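PDB 5UAM: ulvan Lyase-PL25 from Pseudoalteromonas sp. PLSV, which degrades ulvan, the sulfated cell-wall polysaccharide of green seaweeds, as a family 25 polysaccharide lyase built on a beta-propeller fold. Local coordinates for residues F29-G33 against L457-P462; H318-N322 against S361-V367; E371-T377 against W389-G395. All blocks are in the same frame, centred on the assembly; numbering follows the deposited sequence. Where two conformers were deposited one is given.

Contact 1 (F29-G33 against L457-P462)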
# COMPACT_ATOMS: atom_id res chain seq x y z
N PHE A 29 0.04 2.78 20.72
CA PHE A 29 1.47 2.84 21.00
C PHE A 29 2.09 4.19 20.69
O PHE A 29 3.24 4.42 21.05
CB PHE A 29 2.22 1.73 20.26
CG PHE A 29 2.21 1.88 18.75
CD1 PHE A 29 3.15 2.66 18.11
CD2 PHE A 29 1.27 1.22 17.98
CE1 PHE A 29 3.13 2.82 16.75
CE2 PHE A 29 1.25 1.36 16.60
CZ PHE A 29 2.18 2.18 15.99
N ALA A 30 1.34 5.08 20.03
CA ALA A 30 1.77 6.43 19.72
C ALA A 30 0.53 7.27 19.48
O ALA A 30 -0.54 6.75 19.17
CB ALA A 30 2.67 6.47 18.48
N ASP A 31 0.68 8.59 19.63
CA ASP A 31 -0.46 9.48 19.50
C ASP A 31 -0.15 10.73 18.67
O ASP A 31 -0.77 11.77 18.87
CB ASP A 31 -1.01 9.88 20.87
CG ASP A 31 0.01 10.60 21.73
OD1 ASP A 31 1.15 10.81 21.28
OD2 ASP A 31 -0.37 10.97 22.86
N ASN A 32 0.76 10.61 17.70
CA ASN A 32 1.20 11.76 16.91
C ASN A 32 1.04 11.56 15.41
O ASN A 32 1.65 12.31 14.64
CB ASN A 32 2.66 12.13 17.23
CG ASN A 32 3.64 11.06 16.84
OD1 ASN A 32 3.28 9.93 16.53
ND2 ASN A 32 4.93 11.44 16.84
N GLY A 33 0.20 10.64 14.95
CA GLY A 33 -0.02 10.52 13.53
C GLY A 33 -0.68 11.76 12.96
O GLY A 33 -1.36 12.50 13.66
N LEU A 457 4.62 5.41 27.24
CA LEU A 457 4.30 6.13 26.01
C LEU A 457 4.59 7.61 26.19
O LEU A 457 5.25 8.24 25.36
CB LEU A 457 2.84 5.90 25.63
CG LEU A 457 2.30 6.48 24.30
CD1 LEU A 457 1.12 5.67 23.80
CD2 LEU A 457 1.88 7.94 24.45
N LYS A 458 4.11 8.18 27.30
CA LYS A 458 4.32 9.60 27.54
C LYS A 458 5.80 9.95 27.62
O LYS A 458 6.23 10.98 27.10
CB LYS A 458 3.59 10.03 28.82
CG LYS A 458 2.06 9.94 28.71
N THR A 459 6.59 9.11 28.28
CA THR A 459 8.03 9.34 28.33
C THR A 459 8.63 9.33 26.92
O THR A 459 9.56 10.10 26.63
CB THR A 459 8.69 8.26 29.20
OG1 THR A 459 8.11 8.28 30.52
CG2 THR A 459 10.19 8.50 29.32
N ALA A 460 8.13 8.47 26.06
CA ALA A 460 8.74 8.28 24.75
C ALA A 460 8.27 9.29 23.71
O ALA A 460 8.98 9.51 22.72
CB ALA A 460 8.45 6.88 24.22
N MET A 461 7.11 9.90 23.89
CA MET A 461 6.54 10.66 22.78
C MET A 461 7.35 11.94 22.56
O MET A 461 7.52 12.73 23.50
CB MET A 461 5.06 10.97 23.00
CG MET A 461 4.12 9.77 22.75
SD MET A 461 4.33 8.85 21.17
CE MET A 461 4.09 10.16 19.99
N PRO A 462 7.90 12.17 21.33
CA PRO A 462 8.83 13.29 21.09
C PRO A 462 8.14 14.65 21.02
O PRO A 462 7.75 15.20 22.07
CB PRO A 462 9.45 12.94 19.72
CG PRO A 462 8.97 11.53 19.39
CD PRO A 462 7.67 11.40 20.09

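Contact 2 (H318-N322 against S361-V367)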
# COMPACT_ATOMS: atom_id res chain seq x y z
N HIS A 318 -5.51 -14.34 -5.90
CA HIS A 318 -6.69 -13.66 -5.40
C HIS A 318 -6.37 -12.17 -5.35
O HIS A 318 -5.23 -11.76 -5.10
CB HIS A 318 -6.99 -14.14 -3.99
CG HIS A 318 -7.43 -15.56 -3.92
ND1 HIS A 318 -8.65 -15.93 -3.41
CD2 HIS A 318 -6.81 -16.71 -4.30
CE1 HIS A 318 -8.77 -17.24 -3.47
NE2 HIS A 318 -7.66 -17.74 -3.99
N ILE A 319 -7.40 -11.36 -5.57
CA ILE A 319 -7.26 -9.92 -5.70
C ILE A 319 -8.36 -9.24 -4.90
O ILE A 319 -9.53 -9.60 -5.01
CB ILE A 319 -7.35 -9.49 -7.17
CG1 ILE A 319 -6.20 -10.11 -7.99
CG2 ILE A 319 -7.34 -7.98 -7.31
CD1 ILE A 319 -6.31 -9.87 -9.48
N ALA A 320 -7.97 -8.22 -4.12
CA ALA A 320 -8.91 -7.28 -3.53
C ALA A 320 -8.92 -6.03 -4.39
O ALA A 320 -7.86 -5.46 -4.67
CB ALA A 320 -8.48 -6.92 -2.11
N ILE A 321 -10.10 -5.63 -4.83
CA ILE A 321 -10.26 -4.43 -5.65
C ILE A 321 -11.41 -3.63 -5.06
O ILE A 321 -12.50 -4.18 -4.84
CB ILE A 321 -10.51 -4.79 -7.13
CG1 ILE A 321 -10.67 -3.54 -8.00
CG2 ILE A 321 -11.69 -5.74 -7.29
CD1 ILE A 321 -9.44 -2.65 -8.03
N ASN A 322 -11.19 -2.34 -4.82
CA ASN A 322 -12.31 -1.52 -4.38
C ASN A 322 -12.96 -0.87 -5.58
O ASN A 322 -12.28 -0.44 -6.50
CB ASN A 322 -11.84 -0.45 -3.39
CG ASN A 322 -11.12 -1.05 -2.21
OD1 ASN A 322 -11.76 -1.60 -1.31
ND2 ASN A 322 -9.81 -0.97 -2.22
N SER A 361 -15.28 1.00 2.23
CA SER A 361 -14.63 -0.09 2.94
C SER A 361 -13.27 -0.35 2.32
O SER A 361 -13.08 -0.16 1.12
CB SER A 361 -15.44 -1.38 2.98
OG SER A 361 -15.69 -1.83 1.65
N ARG A 362 -12.32 -0.78 3.15
CA ARG A 362 -10.97 -1.13 2.73
C ARG A 362 -10.55 -2.35 3.53
O ARG A 362 -11.01 -2.55 4.65
CB ARG A 362 -9.98 0.01 3.01
CG ARG A 362 -10.24 1.27 2.23
CD ARG A 362 -9.99 1.10 0.74
NE ARG A 362 -10.15 2.37 0.05
CZ ARG A 362 -11.28 2.78 -0.54
NH1 ARG A 362 -12.36 2.01 -0.54
NH2 ARG A 362 -11.32 3.97 -1.12
N GLY A 363 -9.64 -3.15 3.00
CA GLY A 363 -9.17 -4.28 3.78
C GLY A 363 -8.12 -5.06 3.03
O GLY A 363 -8.07 -5.03 1.81
N ASP A 364 -7.30 -5.76 3.79
CA ASP A 364 -6.38 -6.76 3.24
C ASP A 364 -6.89 -8.13 3.66
O ASP A 364 -7.74 -8.27 4.55
CB ASP A 364 -4.95 -6.51 3.75
CG ASP A 364 -3.86 -7.17 2.91
OD1 ASP A 364 -4.14 -7.74 1.83
OD2 ASP A 364 -2.69 -7.08 3.34
N PHE A 365 -6.39 -9.17 3.00
CA PHE A 365 -6.93 -10.50 3.23
C PHE A 365 -5.81 -11.53 3.27
O PHE A 365 -4.69 -11.29 2.81
CB PHE A 365 -7.95 -10.91 2.15
CG PHE A 365 -7.34 -11.08 0.77
CD1 PHE A 365 -7.16 -10.00 -0.07
CD2 PHE A 365 -6.93 -12.34 0.34
CE1 PHE A 365 -6.58 -10.20 -1.34
CE2 PHE A 365 -6.36 -12.52 -0.89
CZ PHE A 365 -6.20 -11.46 -1.72
N MET A 366 -6.14 -12.67 3.85
CA MET A 366 -5.32 -13.86 3.85
C MET A 366 -6.12 -14.99 3.22
O MET A 366 -7.34 -15.06 3.42
CB MET A 366 -4.97 -14.25 5.28
CG MET A 366 -4.15 -13.20 6.02
SD MET A 366 -3.71 -13.70 7.68
CE MET A 366 -5.29 -14.28 8.30
N VAL A 367 -5.45 -15.86 2.49
CA VAL A 367 -6.11 -16.97 1.82
C VAL A 367 -5.25 -18.21 2.01
O VAL A 367 -4.01 -18.14 1.96
CB VAL A 367 -6.36 -16.66 0.34
CG1 VAL A 367 -5.07 -16.21 -0.36
CG2 VAL A 367 -6.97 -17.85 -0.36
O HOH W 1 -8.51 -2.32 0.18

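Contact 3 (E371-T377 against W389-G395)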
# COMPACT_ATOMS: atom_id res chain seq x y z
N GLU A 371 -10.87 -21.74 -1.34
CA GLU A 371 -12.21 -21.39 -0.90
C GLU A 371 -12.22 -20.56 0.38
O GLU A 371 -13.25 -19.95 0.68
CB GLU A 371 -13.04 -22.65 -0.64
CG GLU A 371 -13.27 -23.52 -1.88
CD GLU A 371 -12.05 -24.35 -2.28
OE1 GLU A 371 -11.96 -24.73 -3.47
OE2 GLU A 371 -11.18 -24.63 -1.42
N ASN A 372 -11.10 -20.51 1.11
CA ASN A 372 -11.05 -19.98 2.47
C ASN A 372 -10.29 -18.66 2.45
O ASN A 372 -9.06 -18.64 2.32
CB ASN A 372 -10.36 -20.99 3.40
CG ASN A 372 -10.27 -20.50 4.84
OD1 ASN A 372 -10.19 -19.30 5.11
ND2 ASN A 372 -10.27 -21.44 5.78
N ILE A 373 -11.03 -17.55 2.56
CA ILE A 373 -10.47 -16.21 2.53
C ILE A 373 -10.96 -15.43 3.74
O ILE A 373 -12.15 -15.48 4.07
CB ILE A 373 -10.94 -15.51 1.24
CG1 ILE A 373 -10.53 -16.32 0.00
CG2 ILE A 373 -10.40 -14.09 1.17
CD1 ILE A 373 -11.64 -16.44 -1.00
N ARG A 374 -10.05 -14.72 4.40
CA ARG A 374 -10.38 -13.88 5.55
C ARG A 374 -9.88 -12.47 5.27
O ARG A 374 -8.69 -12.29 4.99
CB ARG A 374 -9.65 -14.33 6.82
CG ARG A 374 -10.08 -15.62 7.46
CD ARG A 374 -9.10 -15.92 8.59
NE ARG A 374 -9.42 -15.23 9.83
CZ ARG A 374 -8.53 -14.87 10.76
NH1 ARG A 374 -7.23 -15.08 10.60
NH2 ARG A 374 -8.95 -14.27 11.86
N TYR A 375 -10.76 -11.49 5.38
CA TYR A 375 -10.37 -10.09 5.32
C TYR A 375 -10.36 -9.51 6.72
O TYR A 375 -11.24 -9.82 7.53
CB TYR A 375 -11.38 -9.26 4.53
CG TYR A 375 -11.16 -9.24 3.03
CD1 TYR A 375 -11.59 -10.29 2.24
CD2 TYR A 375 -10.50 -8.18 2.43
CE1 TYR A 375 -11.37 -10.28 0.88
CE2 TYR A 375 -10.29 -8.15 1.06
CZ TYR A 375 -10.72 -9.20 0.29
OH TYR A 375 -10.50 -9.16 -1.08
N LEU A 376 -9.39 -8.65 6.98
CA LEU A 376 -9.47 -7.72 8.10
C LEU A 376 -9.78 -6.38 7.45
O LEU A 376 -8.94 -5.82 6.72
CB LEU A 376 -8.19 -7.73 8.91
CG LEU A 376 -8.20 -6.90 10.20
CD1 LEU A 376 -9.40 -7.22 11.07
CD2 LEU A 376 -6.92 -7.15 11.00
N THR A 377 -11.01 -5.91 7.63
CA THR A 377 -11.53 -4.79 6.85
C THR A 377 -12.08 -3.71 7.75
O THR A 377 -12.65 -3.99 8.81
CB THR A 377 -12.57 -5.29 5.82
OG1 THR A 377 -13.28 -4.18 5.24
CG2 THR A 377 -13.54 -6.18 6.46
N TRP A 389 -12.97 -8.89 11.25
CA TRP A 389 -12.67 -10.01 10.37
C TRP A 389 -13.92 -10.46 9.63
O TRP A 389 -15.00 -10.58 10.23
CB TRP A 389 -12.15 -11.19 11.19
CG TRP A 389 -10.75 -11.00 11.74
CD1 TRP A 389 -10.42 -10.62 13.00
CD2 TRP A 389 -9.52 -11.17 11.03
NE1 TRP A 389 -9.04 -10.55 13.12
CE2 TRP A 389 -8.47 -10.90 11.93
CE3 TRP A 389 -9.20 -11.56 9.73
CZ2 TRP A 389 -7.13 -10.99 11.57
CZ3 TRP A 389 -7.86 -11.65 9.37
CH2 TRP A 389 -6.85 -11.37 10.29
N TRP A 390 -13.78 -10.71 8.33
CA TRP A 390 -14.85 -11.24 7.50
C TRP A 390 -14.35 -12.50 6.81
O TRP A 390 -13.28 -12.48 6.18
CB TRP A 390 -15.27 -10.20 6.45
CG TRP A 390 -15.97 -9.03 7.08
CD1 TRP A 390 -15.41 -8.05 7.84
CD2 TRP A 390 -17.37 -8.75 7.02
NE1 TRP A 390 -16.37 -7.17 8.25
CE2 TRP A 390 -17.58 -7.57 7.77
CE3 TRP A 390 -18.46 -9.37 6.40
CZ2 TRP A 390 -18.84 -7.00 7.92
CZ3 TRP A 390 -19.72 -8.81 6.57
CH2 TRP A 390 -19.90 -7.64 7.32
N GLN A 391 -15.10 -13.59 6.93
CA GLN A 391 -14.66 -14.92 6.52
C GLN A 391 -15.56 -15.45 5.42
O GLN A 391 -16.79 -15.43 5.54
CB GLN A 391 -14.70 -15.88 7.71
CG GLN A 391 -14.48 -17.35 7.35
CD GLN A 391 -13.01 -17.71 7.29
OE1 GLN A 391 -12.31 -17.64 8.29
NE2 GLN A 391 -12.55 -18.13 6.12
N SER A 392 -14.95 -15.98 4.37
CA SER A 392 -15.65 -16.72 3.34
C SER A 392 -15.14 -18.15 3.33
O SER A 392 -13.94 -18.39 3.52
CB SER A 392 -15.42 -16.11 1.96
OG SER A 392 -16.00 -16.92 0.94
N HIS A 393 -16.05 -19.09 3.08
CA HIS A 393 -15.68 -20.48 2.81
C HIS A 393 -16.14 -20.94 1.43
O HIS A 393 -16.11 -22.15 1.15
CB HIS A 393 -16.24 -21.41 3.88
CG HIS A 393 -15.60 -21.23 5.22
ND1 HIS A 393 -14.31 -21.62 5.48
CD2 HIS A 393 -16.07 -20.68 6.37
CE1 HIS A 393 -14.01 -21.33 6.73
NE2 HIS A 393 -15.06 -20.76 7.29
N ASP A 394 -16.55 -20.02 0.57
CA ASP A 394 -17.00 -20.35 -0.78
C ASP A 394 -16.22 -19.58 -1.84
O ASP A 394 -16.74 -19.26 -2.91
CB ASP A 394 -18.51 -20.16 -0.94
CG ASP A 394 -18.97 -18.71 -0.77
OD1 ASP A 394 -18.15 -17.78 -0.60
OD2 ASP A 394 -20.21 -18.52 -0.80
N GLY A 395 -14.95 -19.29 -1.55
CA GLY A 395 -14.07 -18.66 -2.52
C GLY A 395 -14.37 -17.20 -2.76
O GLY A 395 -13.99 -16.65 -3.79

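Contact 1 (F29-G33 against L457-P462)
F29 and L457 mark the nearest approach of the two backbones, with their CA atoms 6.6 Å apart. Here the short, loosely paired strand 30-33 passes the end of the C-terminal helix, and the chain leaves helical geometry at M461. The segments exchange no backbone hydrogen bonds; F29 and A30 pair with M441 and G33 with I439, and it is side chains from the helical side that reach the strand. L457, its CG anti to the backbone N (chi1 -176°), lays CD1 against the main chain of F29, 3.6 Å from F29 C. M461 does most of the work. Bends at chi2 and chi3 fold its thioether back over the strand, and SD comes to 3.8 Å from A30 CA. The terminal methyl then reaches two polar side chains: CE lies 3.3 Å from D31 OD1 and, almost squarely over the flat amide, 3.3 Å from N32 CG. That amide is held from elsewhere by a hydrogen bond from Y57 OH to N32 OD1. The contact also buries D31 N, which has no partner in the model. With an alanine in place of M461, the face of the N32 amide and the backbone at A30 would probably lose their cover, leaving a gap beside the strand. The arrangement belongs to the ring closure of a beta-propeller, where an N-terminal strand completes a blade otherwise made of C-terminal strands, here with the last helix packed outside it.

Contact 2 (H318-N322 against S361-V367)
S361 and N322 lie at one end of an interface between consecutive propeller blades, in which strand 362-367 of one blade packs face to face on strand 318-322 of the blade before it, their directions 171° apart. S361 O stands 3.1 Å from N322 OD1; both are acceptors, and each has its own donor. For N322 OD1 this is T337 OG1, and for S361 O it is R362 NH1 at 2.8 Å, a bond made from above the carbonyl plane. To reach it the R362 chain bends at chi2, which brings its CD to 3.6 Å from N322 ND2. G363, lacking a side chain, joins the facing strand through water: the same molecule accepts from G363 N at 3.1 Å and from N322 ND2 at 3.0 Å, while N322 ND2 also meets F305 O. D364 turns its carboxylate elsewhere, OD1 to H310 and S308 and OD2 to F418 N. F365 wedges in next. With chi1 at 67°, CG stands between the backbone N and the carbonyl carbon, and the ring extends across the interface. Its CE1 rests 3.9 Å from A320 CB, and H318 O meets the ring edge in plane, 3.5 Å from F365 CZ. V367 closes the row against the H318 imidazole, whose rotation is fixed by H339 at ND1 and D312 at NE2: V367 CG2 sits over one face of that ring, 3.8 Å from its centroid and 17° off the normal.

Contact 3 (E371-T377 against W389-G395)
A beta hairpin within one propeller blade pairs I373 with S392 and Y375 with W390 as antiparallel hydrogen-bonded pairs. Y375 N reaches W390 O at 2.8 Å, in the carbonyl plane, and the return bond from W390 N is equally short. S392 N points almost straight down the axis of the I373 carbonyl, 2.9 Å from I373 O. S392 O is gripped from opposite faces by I373 N and by its neighbour's amide, Q391 NE2, at 3.0 Å. Past the strands, G395, whose phi is positive, returns its N to E371 O at 2.9 Å. Among the side chains, the W389 indole is sandwiched. In the conformer described, one of two deposited, R374 bends at chi3 (84°) and lays its guanidinium flat on the six-membered ring, with planes 12° apart and CZ 3.6 Å from the centroid, while NH2 forms a salt bridge to E446. Over the opposite face, L376 CD1 makes a CH-pi contact 3.8 Å from the centroid of the five-membered ring. The pair forms the middle of a four-stranded blade: 362-367 lies beside 373-381 and 400-408 beside 384-392, with V405 touching L376 and W389, while I373 and Y375 face strand 317-324 of the preceding blade.

Contacts 2 and 3 form a continuous unit, their centres about 9 Å apart, whereas contact 1 lies at the propeller's periphery, with nearest atoms about 13 Å from contact 3 and 16 Å from contact 2. Strand 362-367 belongs to contact 2 and is the sheet neighbour of strand 373-381 in contact 3, joined to it by M366 N to R374 O at 2.8 Å. The chemistry follows the position. Within the blade, backbone hydrogen bonds dominate; between blades, rings, methyls and a bridging water do; at the ring closure, a thioether and a leucine cover a strand whose own backbone bonding lies elsewhere. Contact 2 is buried, while contacts 1 and 3 are partly so.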